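Long-range contacts in predicted aminoglycoside phosphotransferase (Brachybacterium faecium, PDB 5UXC), which probably inactivates macrolide antibiotics by phosphorylating their 2'-hydroxyl with a guanine nucleotide as phosphate donor: residues 44-49 against 92-97; 193-198 against 211-216. All coordinates share one frame; numbering follows the deposited sequence.

Contact 1 (44-49 against 92-97); sequences GGDWVL and YPLLPG. With GDP (guanosine-5'-diphosphate), chain C.
Val48 lies over one face of the Tyr92 ring, its CB 3.8 Å from the ring centroid, in the tight part of this antiparallel pairing of segments 44-49 and 92-97. Two backbone bonds join the same two residues: Val48 N to Tyr92 O (2.8 Å) and Tyr92 N to Val48 O. A third, from Leu94 N to Asp46 O, carries the pairing one step past the strand end, Leu94 N lying well above the plane of that carbonyl. With chi1 at 53°, Tyr92 CG sits between its own backbone N and carbonyl carbon, which swings the phenol alongside Val48 and toward the nucleotide. The looser side is partly exposed: Trp47 and Pro93 form the non-hydrogen-bonded pair, Pro93 CG lying over the face of the six-membered ring of Trp47, and Asp46, salt-bridged through OD1 to Arg40, runs beside Leu94 next to bound azithromycin. Past the strands, in the kinase-like hinge, Leu95 N donates to O6 of GDP (2.8 Å) and GDP N1 returns a weak bond to Leu95 O. Tyr92 OH gives its proton to N7 of GDP (2.7 Å). The N-H meeting O6, supported by the weak N1 bond, is consistent with a guanine-nucleotide preference.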
ATOM      1  N   GLY A  44      20.664  20.075   8.819  1.00 24.00           N
ATOM      2  CA  GLY A  44      21.198  18.796   8.427  1.00 29.05           C
ATOM      3  C   GLY A  44      20.170  17.675   8.359  1.00 27.51           C
ATOM      4  O   GLY A  44      20.441  16.648   7.726  1.00 25.70           O
ATOM      5  N   GLY A  45      18.986  17.874   8.913  1.00 22.00           N
ATOM      6  CA  GLY A  45      18.005  16.777   8.936  1.00 21.20           C
ATOM      7  C   GLY A  45      17.396  16.534   7.564  1.00 21.08           C
ATOM      8  O   GLY A  45      17.175  17.454   6.777  1.00 18.45           O
ATOM      9  N   ASP A  46      17.112  15.261   7.243  1.00 19.16           N
ATOM     10  CA  ASP A  46      16.508  14.965   5.962  1.00 15.79           C
ATOM     11  C   ASP A  46      15.001  14.784   6.105  1.00 14.83           C
ATOM     12  O   ASP A  46      14.506  14.231   7.102  1.00 14.14           O
ATOM     13  CB  ASP A  46      17.094  13.694   5.322  1.00 16.44           C
ATOM     14  CG  ASP A  46      18.570  13.820   5.073  1.00 29.22           C
ATOM     15  OD1 ASP A  46      18.968  14.910   4.649  1.00 30.34           O
ATOM     16  OD2 ASP A  46      19.298  12.831   5.240  1.00 32.80           O
ATOM     17  N   TRP A  47      14.268  15.231   5.089  1.00 15.05           N
ATOM     18  CA  TRP A  47      12.817  15.340   5.195  1.00 14.50           C
ATOM     19  C   TRP A  47      12.120  14.821   3.946  1.00 15.70           C
ATOM     20  O   TRP A  47      12.637  14.939   2.832  1.00 17.70           O
ATOM     21  CB  TRP A  47      12.375  16.800   5.401  1.00 14.72           C
ATOM     22  CG  TRP A  47      12.684  17.282   6.809  1.00 14.36           C
ATOM     23  CD1 TRP A  47      13.893  17.775   7.289  1.00 14.75           C
ATOM     24  CD2 TRP A  47      11.793  17.223   7.932  1.00 15.33           C
ATOM     25  NE1 TRP A  47      13.763  18.061   8.643  1.00 16.37           N
ATOM     26  CE2 TRP A  47      12.489  17.736   9.049  1.00 15.86           C
ATOM     27  CE3 TRP A  47      10.442  16.815   8.090  1.00 13.45           C
ATOM     28  CZ2 TRP A  47      11.890  17.859  10.309  1.00 13.68           C
ATOM     29  CZ3 TRP A  47       9.843  16.939   9.332  1.00 13.24           C
ATOM     30  CH2 TRP A  47      10.584  17.462  10.448  1.00 13.36           C
ATOM     31  N   VAL A  48      10.931  14.247   4.142  1.00 14.52           N
ATOM     32  CA  VAL A  48      10.020  13.930   3.049  1.00 15.15           C
ATOM     33  C   VAL A  48       8.854  14.897   3.102  1.00 15.35           C
ATOM     34  O   VAL A  48       8.278  15.115   4.180  1.00 14.76           O
ATOM     35  CB  VAL A  48       9.491  12.475   3.134  1.00 14.96           C
ATOM     36  CG1 VAL A  48       8.572  12.175   1.950  1.00 15.91           C
ATOM     37  CG2 VAL A  48      10.618  11.499   3.218  1.00 19.94           C
ATOM     38  N   LEU A  49       8.540  15.526   1.969  1.00 16.45           N
ATOM     39  CA  LEU A  49       7.391  16.424   1.814  1.00 17.18           C
ATOM     40  C   LEU A  49       6.290  15.696   1.043  1.00 18.95           C
ATOM     41  O   LEU A  49       6.567  15.083   0.002  1.00 18.61           O
ATOM     42  CB  LEU A  49       7.783  17.714   1.043  1.00 18.39           C
ATOM     43  CG  LEU A  49       9.044  18.396   1.556  1.00 23.45           C
ATOM     44  CD1 LEU A  49       9.483  19.582   0.642  1.00 27.76           C
ATOM     45  CD2 LEU A  49       8.860  18.838   3.021  1.00 23.18           C
ATOM     46  N   TYR A  92       7.645  14.646   7.044  1.00 12.80           N
ATOM     47  CA  TYR A  92       8.091  13.725   8.065  1.00 11.90           C
ATOM     48  C   TYR A  92       9.576  13.514   7.874  1.00 12.17           C
ATOM     49  O   TYR A  92      10.068  13.602   6.744  1.00 12.57           O
ATOM     50  CB  TYR A  92       7.372  12.364   8.050  1.00 10.92           C
ATOM     51  CG  TYR A  92       7.329  11.561   6.752  1.00 10.71           C
ATOM     52  CD1 TYR A  92       6.265  11.712   5.850  1.00 12.48           C
ATOM     53  CD2 TYR A  92       8.313  10.597   6.474  1.00 10.40           C
ATOM     54  CE1 TYR A  92       6.170  10.890   4.680  1.00 10.89           C
ATOM     55  CE2 TYR A  92       8.240   9.779   5.329  1.00 10.69           C
ATOM     56  CZ  TYR A  92       7.154   9.936   4.456  1.00 12.96           C
ATOM     57  OH  TYR A  92       7.031   9.121   3.322  1.00 12.71           O
ATOM     58  N   PRO A  93      10.314  13.261   8.951  1.00 12.00           N
ATOM     59  CA  PRO A  93      11.738  12.934   8.804  1.00 12.31           C
ATOM     60  C   PRO A  93      11.925  11.707   7.928  1.00 11.77           C
ATOM     61  O   PRO A  93      11.178  10.727   8.021  1.00 11.28           O
ATOM     62  CB  PRO A  93      12.206  12.659  10.235  1.00 13.28           C
ATOM     63  CG  PRO A  93      11.237  13.548  11.087  1.00 15.10           C
ATOM     64  CD  PRO A  93       9.910  13.411  10.374  1.00 11.88           C
ATOM     65  N   LEU A  94      12.935  11.802   7.074  1.00 12.42           N
ATOM     66  CA  LEU A  94      13.254  10.701   6.158  1.00 12.16           C
ATOM     67  C   LEU A  94      13.568   9.458   6.950  1.00 11.49           C
ATOM     68  O   LEU A  94      14.416   9.468   7.857  1.00 14.54           O
ATOM     69  CB  LEU A  94      14.488  11.113   5.317  1.00 13.26           C
ATOM     70  CG  LEU A  94      14.983   9.882   4.492  1.00 21.38           C
ATOM     71  CD1 LEU A  94      14.295  10.011   3.186  1.00 22.08           C
ATOM     72  CD2 LEU A  94      16.501   9.909   4.330  1.00 27.22           C
ATOM     73  N   LEU A  95      12.835   8.295   6.542  1.00 10.69           N
ATOM     74  CA  LEU A  95      12.996   7.064   7.289  1.00 10.12           C
ATOM     75  C   LEU A  95      14.201   6.300   6.734  1.00 13.57           C
ATOM     76  O   LEU A  95      14.506   6.401   5.545  1.00 14.47           O
ATOM     77  CB  LEU A  95      11.732   6.191   7.147  1.00  9.29           C
ATOM     78  CG  LEU A  95      10.531   6.902   7.793  1.00 13.96           C
ATOM     79  CD1 LEU A  95       9.238   6.233   7.397  1.00 15.17           C
ATOM     80  CD2 LEU A  95      10.699   6.923   9.301  1.00 14.82           C
ATOM     81  N   PRO A  96      14.877   5.540   7.580  1.00 18.81           N
ATOM     82  CA  PRO A  96      16.123   4.884   7.160  1.00 23.95           C
ATOM     83  C   PRO A  96      15.857   3.626   6.344  1.00 22.20           C
ATOM     84  O   PRO A  96      14.830   2.962   6.507  1.00 16.64           O
ATOM     85  CB  PRO A  96      16.780   4.509   8.491  1.00 24.17           C
ATOM     86  CG  PRO A  96      15.619   4.172   9.365  1.00 23.65           C
ATOM     87  CD  PRO A  96      14.536   5.223   8.976  1.00 22.28           C
ATOM     88  N   GLY A  97      16.865   3.266   5.532  1.00 17.96           N
ATOM     89  CA  GLY A  97      16.799   2.089   4.659  1.00 11.43           C
ATOM     90  C   GLY A  97      16.551   2.478   3.216  1.00 14.97           C
ATOM     91  O   GLY A  97      16.367   3.655   2.862  1.00 18.50           O
TER
HETATM   92  PB  GDP C 302       2.760   8.088  -2.966  1.00 17.23           P
HETATM   93  O1B GDP C 302       2.683   6.643  -3.392  1.00 19.07           O
HETATM   94  O2B GDP C 302       1.483   8.677  -2.539  1.00 16.67           O
HETATM   95  O3B GDP C 302       3.366   8.853  -4.216  1.00 23.37           O
HETATM   96  O3A GDP C 302       3.773   8.225  -1.727  1.00 16.13           O
HETATM   97  PA  GDP C 302       4.777   7.244  -0.985  1.00 14.94           P
HETATM   98  O1A GDP C 302       4.541   7.539   0.465  1.00 13.78           O
HETATM   99  O2A GDP C 302       4.613   5.807  -1.439  1.00 15.29           O
HETATM  100  O5' GDP C 302       6.247   7.729  -1.314  1.00 16.31           O
HETATM  101  C5' GDP C 302       6.669   7.644  -2.681  1.00 17.93           C
HETATM  102  C4' GDP C 302       8.020   6.999  -2.772  1.00 17.27           C
HETATM  103  O4' GDP C 302       8.966   7.848  -2.128  1.00 16.39           O
HETATM  104  C3' GDP C 302       8.109   5.678  -2.004  1.00 16.13           C
HETATM  105  O3' GDP C 302       7.666   4.504  -2.731  1.00 17.37           O
HETATM  106  C2' GDP C 302       9.585   5.585  -1.733  1.00 12.69           C
HETATM  107  O2' GDP C 302      10.325   5.260  -2.940  1.00 15.24           O
HETATM  108  C1' GDP C 302       9.940   7.057  -1.467  1.00 10.84           C
HETATM  109  N9  GDP C 302       9.848   7.403  -0.016  1.00 13.43           N
HETATM  110  C8  GDP C 302       8.791   7.920   0.632  1.00 12.07           C
HETATM  111  N7  GDP C 302       9.116   8.124   1.950  1.00 11.31           N
HETATM  112  C5  GDP C 302      10.392   7.695   2.104  1.00 10.12           C
HETATM  113  C6  GDP C 302      11.380   7.589   3.184  1.00 13.71           C
HETATM  114  O6  GDP C 302      11.102   7.992   4.336  1.00 13.34           O
HETATM  115  N1  GDP C 302      12.614   7.110   2.893  1.00 14.25           N
HETATM  116  C2  GDP C 302      12.976   6.707   1.656  1.00 14.41           C
HETATM  117  N2  GDP C 302      14.218   6.242   1.456  1.00 14.46           N
HETATM  118  N3  GDP C 302      12.129   6.739   0.616  1.00 14.48           N
HETATM  119  C4  GDP C 302      10.851   7.205   0.796  1.00 13.86           C

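Contact 2 (193-198 against 211-216); sequences LTHGEL and TAVLDW. With MG (magnesium ion), chain B; GDP (guanosine-5'-diphosphate), chain C.
His195 stands with CG anti to its backbone N (chi1 176°), while Trp216 turns its CG anti to the carbonyl carbon (chi1 -72°); the two side chains cross at about a right angle and make a T-shaped pair. The site corresponds to the catalytic-loop region of the kinase-like phosphotransferase fold, facing the metal-binding loop. The edge of the imidazole points at the indole, CD2 lying over the centre of the six-membered ring, planes at 65°. The histidine is held at both nitrogens, which fixes its rotation: NE2 donates to Leu214 O (2.9 Å, nearly straight), almost in the imidazole plane, and ND1 accepts from Glu197 N. Trp216 is pinned in turn by NE1 to Val213 O, while Val213 CG1 packs against both His195 CD2 and Leu198 CD1. Helices 58-71 and 118-132 cover this buried cluster. Beyond it, Leu214 packs on the guanine, and Asp215 OD2 binds the magnesium ion together with His202. Glu197 reaches the metal shell through water 1, which is bound to the magnesium ion at 2.1 Å and is hydrogen-bonded to Glu197 OE2, 3.0 Å away.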
ATOM      1  N   LEU A 193      -6.491  -5.190  11.129  1.00 10.57           N
ATOM      2  CA  LEU A 193      -5.931  -3.996  10.515  1.00  8.30           C
ATOM      3  C   LEU A 193      -4.904  -4.380   9.452  1.00  9.18           C
ATOM      4  O   LEU A 193      -3.956  -5.132   9.741  1.00 10.56           O
ATOM      5  CB  LEU A 193      -5.269  -3.140  11.607  1.00 11.31           C
ATOM      6  CG  LEU A 193      -4.476  -1.948  11.060  1.00 11.54           C
ATOM      7  CD1 LEU A 193      -5.368  -0.929  10.382  1.00 11.53           C
ATOM      8  CD2 LEU A 193      -3.700  -1.313  12.215  1.00  9.59           C
ATOM      9  N   THR A 194      -5.085  -3.844   8.241  1.00  8.22           N
ATOM     10  CA  THR A 194      -4.200  -4.117   7.123  1.00 10.47           C
ATOM     11  C   THR A 194      -3.621  -2.831   6.557  1.00 10.16           C
ATOM     12  O   THR A 194      -4.206  -1.742   6.670  1.00 12.23           O
ATOM     13  CB  THR A 194      -4.908  -4.836   5.964  1.00 11.94           C
ATOM     14  OG1 THR A 194      -5.968  -3.990   5.466  1.00 12.51           O
ATOM     15  CG2 THR A 194      -5.541  -6.227   6.426  1.00  9.34           C
ATOM     16  N   HIS A 195      -2.475  -3.002   5.882  1.00  7.13           N
ATOM     17  CA  HIS A 195      -1.836  -1.880   5.206  1.00 10.68           C
ATOM     18  C   HIS A 195      -2.521  -1.578   3.880  1.00 14.28           C
ATOM     19  O   HIS A 195      -2.853  -0.421   3.578  1.00 11.31           O
ATOM     20  CB  HIS A 195      -0.355  -2.189   5.026  1.00 12.18           C
ATOM     21  CG  HIS A 195       0.398  -1.134   4.261  1.00 11.27           C
ATOM     22  ND1 HIS A 195       0.300  -0.992   2.890  1.00 11.22           N
ATOM     23  CD2 HIS A 195       1.251  -0.164   4.691  1.00  9.28           C
ATOM     24  CE1 HIS A 195       1.087   0.009   2.494  1.00 11.13           C
ATOM     25  NE2 HIS A 195       1.684   0.517   3.573  1.00 10.31           N
ATOM     26  N   GLY A 196      -2.757  -2.610   3.061  1.00 11.85           N
ATOM     27  CA  GLY A 196      -3.549  -2.467   1.847  1.00 12.50           C
ATOM     28  C   GLY A 196      -2.754  -2.273   0.573  1.00 14.67           C
ATOM     29  O   GLY A 196      -3.280  -2.511  -0.526  1.00 16.83           O
ATOM     30  N   GLU A 197      -1.499  -1.904   0.684  1.00 11.83           N
ATOM     31  CA  GLU A 197      -0.663  -1.806  -0.510  1.00 13.83           C
ATOM     32  C   GLU A 197       0.751  -2.204  -0.129  1.00 13.88           C
ATOM     33  O   GLU A 197       1.722  -1.476  -0.372  1.00 12.94           O
ATOM     34  CB  GLU A 197      -0.741  -0.406  -1.116  1.00 13.83           C
ATOM     35  CG  GLU A 197      -0.341  -0.412  -2.567  1.00 30.70           C
ATOM     36  CD  GLU A 197      -0.825   0.807  -3.288  1.00 42.58           C
ATOM     37  OE1 GLU A 197      -2.064   1.009  -3.385  1.00 43.81           O
ATOM     38  OE2 GLU A 197       0.049   1.580  -3.718  1.00 45.98           O
ATOM     39  N   LEU A 198       0.874  -3.379   0.507  1.00 11.88           N
ATOM     40  CA  LEU A 198       2.141  -3.796   1.108  1.00  7.30           C
ATOM     41  C   LEU A 198       2.912  -4.599   0.058  1.00 13.80           C
ATOM     42  O   LEU A 198       2.590  -5.761  -0.198  1.00 15.33           O
ATOM     43  CB  LEU A 198       1.929  -4.626   2.365  1.00  9.08           C
ATOM     44  CG  LEU A 198       3.234  -4.804   3.153  1.00 11.74           C
ATOM     45  CD1 LEU A 198       3.783  -3.409   3.659  1.00 11.56           C
ATOM     46  CD2 LEU A 198       2.994  -5.625   4.337  1.00 13.10           C
ATOM     47  N   THR A 211      13.152  -2.027   7.681  1.00 11.63           N
ATOM     48  CA  THR A 211      13.396  -1.008   8.697  1.00 12.22           C
ATOM     49  C   THR A 211      12.227  -0.062   8.847  1.00 14.19           C
ATOM     50  O   THR A 211      12.143   0.648   9.869  1.00 14.32           O
ATOM     51  CB  THR A 211      14.609  -0.162   8.304  1.00 16.44           C
ATOM     52  OG1 THR A 211      14.497   0.130   6.908  1.00 17.01           O
ATOM     53  CG2 THR A 211      15.931  -0.924   8.535  1.00 19.08           C
ATOM     54  N   ALA A 212      11.388   0.043   7.824  1.00 10.90           N
ATOM     55  CA  ALA A 212      10.307   1.034   7.827  1.00 11.10           C
ATOM     56  C   ALA A 212       9.277   0.614   6.806  1.00 15.14           C
ATOM     57  O   ALA A 212       9.625  -0.008   5.807  1.00 12.95           O
ATOM     58  CB  ALA A 212      10.822   2.430   7.442  1.00 12.04           C
ATOM     59  N   VAL A 213       8.030   1.028   7.033  1.00 10.77           N
ATOM     60  CA  VAL A 213       6.922   0.779   6.115  1.00  8.78           C
ATOM     61  C   VAL A 213       6.220   2.101   5.823  1.00 11.59           C
ATOM     62  O   VAL A 213       5.830   2.833   6.754  1.00  9.56           O
ATOM     63  CB  VAL A 213       5.943  -0.267   6.684  1.00  9.89           C
ATOM     64  CG1 VAL A 213       4.820  -0.532   5.662  1.00 11.44           C
ATOM     65  CG2 VAL A 213       6.733  -1.558   6.927  1.00 13.62           C
ATOM     66  N   LEU A 214       6.117   2.418   4.550  1.00  9.57           N
ATOM     67  CA  LEU A 214       5.654   3.707   4.038  1.00  9.99           C
ATOM     68  C   LEU A 214       4.204   3.621   3.585  1.00 13.28           C
ATOM     69  O   LEU A 214       3.691   2.534   3.318  1.00 11.01           O
ATOM     70  CB  LEU A 214       6.494   4.146   2.812  1.00 10.70           C
ATOM     71  CG  LEU A 214       7.994   4.074   2.998  1.00 15.09           C
ATOM     72  CD1 LEU A 214       8.713   4.359   1.663  1.00 13.65           C
ATOM     73  CD2 LEU A 214       8.431   5.058   4.121  1.00 17.42           C
ATOM     74  N   ASP A 215       3.565   4.790   3.462  1.00 10.58           N
ATOM     75  CA  ASP A 215       2.377   5.017   2.607  1.00 11.97           C
ATOM     76  C   ASP A 215       1.161   4.262   3.099  1.00 10.11           C
ATOM     77  O   ASP A 215       0.731   3.232   2.516  1.00 10.01           O
ATOM     78  CB  ASP A 215       2.670   4.653   1.125  1.00 11.04           C
ATOM     79  CG  ASP A 215       1.592   5.159   0.145  1.00 14.79           C
ATOM     80  OD1 ASP A 215       0.853   6.040   0.565  1.00 23.16           O
ATOM     81  OD2 ASP A 215       1.543   4.829  -1.072  1.00 20.46           O
ATOM     82  N   TRP A 216       0.544   4.828   4.134  1.00 10.99           N
ATOM     83  CA  TRP A 216      -0.530   4.138   4.845  1.00 15.17           C
ATOM     84  C   TRP A 216      -1.917   4.601   4.407  1.00 11.97           C
ATOM     85  O   TRP A 216      -2.885   4.378   5.125  1.00 12.87           O
ATOM     86  CB  TRP A 216      -0.323   4.330   6.353  1.00 13.90           C
ATOM     87  CG  TRP A 216       0.860   3.517   6.816  1.00 10.83           C
ATOM     88  CD1 TRP A 216       2.170   3.882   6.764  1.00 10.83           C
ATOM     89  CD2 TRP A 216       0.819   2.205   7.374  1.00 11.21           C
ATOM     90  NE1 TRP A 216       2.971   2.854   7.264  1.00 10.54           N
ATOM     91  CE2 TRP A 216       2.157   1.829   7.667  1.00  9.72           C
ATOM     92  CE3 TRP A 216      -0.227   1.296   7.636  1.00 10.67           C
ATOM     93  CZ2 TRP A 216       2.501   0.559   8.197  1.00  9.15           C
ATOM     94  CZ3 TRP A 216       0.112   0.026   8.207  1.00  9.29           C
ATOM     95  CH2 TRP A 216       1.462  -0.306   8.495  1.00  8.42           C
TER
HETATM   96 MG    MG B 301       3.198   4.748  -2.409  1.00 13.35          MG
HETATM   97  PB  GDP C 302       2.760   8.088  -2.966  1.00 17.23           P
HETATM   98  O1B GDP C 302       2.683   6.643  -3.392  1.00 19.07           O
HETATM   99  O2B GDP C 302       1.483   8.677  -2.539  1.00 16.67           O
HETATM  100  O3B GDP C 302       3.366   8.853  -4.216  1.00 23.37           O
HETATM  101  O3A GDP C 302       3.773   8.225  -1.727  1.00 16.13           O
HETATM  102  PA  GDP C 302       4.777   7.244  -0.985  1.00 14.94           P
HETATM  103  O1A GDP C 302       4.541   7.539   0.465  1.00 13.78           O
HETATM  104  O2A GDP C 302       4.613   5.807  -1.439  1.00 15.29           O
HETATM  105  O5' GDP C 302       6.247   7.729  -1.314  1.00 16.31           O
HETATM  106  C5' GDP C 302       6.669   7.644  -2.681  1.00 17.93           C
HETATM  107  C4' GDP C 302       8.020   6.999  -2.772  1.00 17.27           C
HETATM  108  O4' GDP C 302       8.966   7.848  -2.128  1.00 16.39           O
HETATM  109  C3' GDP C 302       8.109   5.678  -2.004  1.00 16.13           C
HETATM  110  O3' GDP C 302       7.666   4.504  -2.731  1.00 17.37           O
HETATM  111  C2' GDP C 302       9.585   5.585  -1.733  1.00 12.69           C
HETATM  112  O2' GDP C 302      10.325   5.260  -2.940  1.00 15.24           O
HETATM  113  C1' GDP C 302       9.940   7.057  -1.467  1.00 10.84           C
HETATM  114  N9  GDP C 302       9.848   7.403  -0.016  1.00 13.43           N
HETATM  115  C8  GDP C 302       8.791   7.920   0.632  1.00 12.07           C
HETATM  116  N7  GDP C 302       9.116   8.124   1.950  1.00 11.31           N
HETATM  117  C5  GDP C 302      10.392   7.695   2.104  1.00 10.12           C
HETATM  118  C6  GDP C 302      11.380   7.589   3.184  1.00 13.71           C
HETATM  119  O6  GDP C 302      11.102   7.992   4.336  1.00 13.34           O
HETATM  120  N1  GDP C 302      12.614   7.110   2.893  1.00 14.25           N
HETATM  121  C2  GDP C 302      12.976   6.707   1.656  1.00 14.41           C
HETATM  122  N2  GDP C 302      14.218   6.242   1.456  1.00 14.46           N
HETATM  123  N3  GDP C 302      12.129   6.739   0.616  1.00 14.48           N
HETATM  124  C4  GDP C 302      10.851   7.205   0.796  1.00 13.86           C
HETATM  125  O   HOH W   1       1.672   4.050  -3.646  1.00 20.38           O
HETATM  126  O   HOH W   2       4.722   4.561  -3.954  1.00 22.28           O

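Overall arrangement
Contact 1 closes before contact 2 opens along the chain, and their centres lie about 17 Å apart, on either side of the bound GDP. Contact 1 joins strands 46-52 and 90-93 of the five-stranded antiparallel sheet, the N-terminal lobe of the fold, then runs through the hinge. Contact 2 joins the loop after strand 192-194 to the end of strand 209-213, an edge of the four-stranded sheet, and the loop that follows it. The segments touch directly: Leu95 CD1 packs on Leu214 CD2, and Pro96 O probably bonds with Thr211 OG1. The nucleotide is thus gripped at its base by one contact and, through magnesium, at its phosphates by the other, which also meets the base.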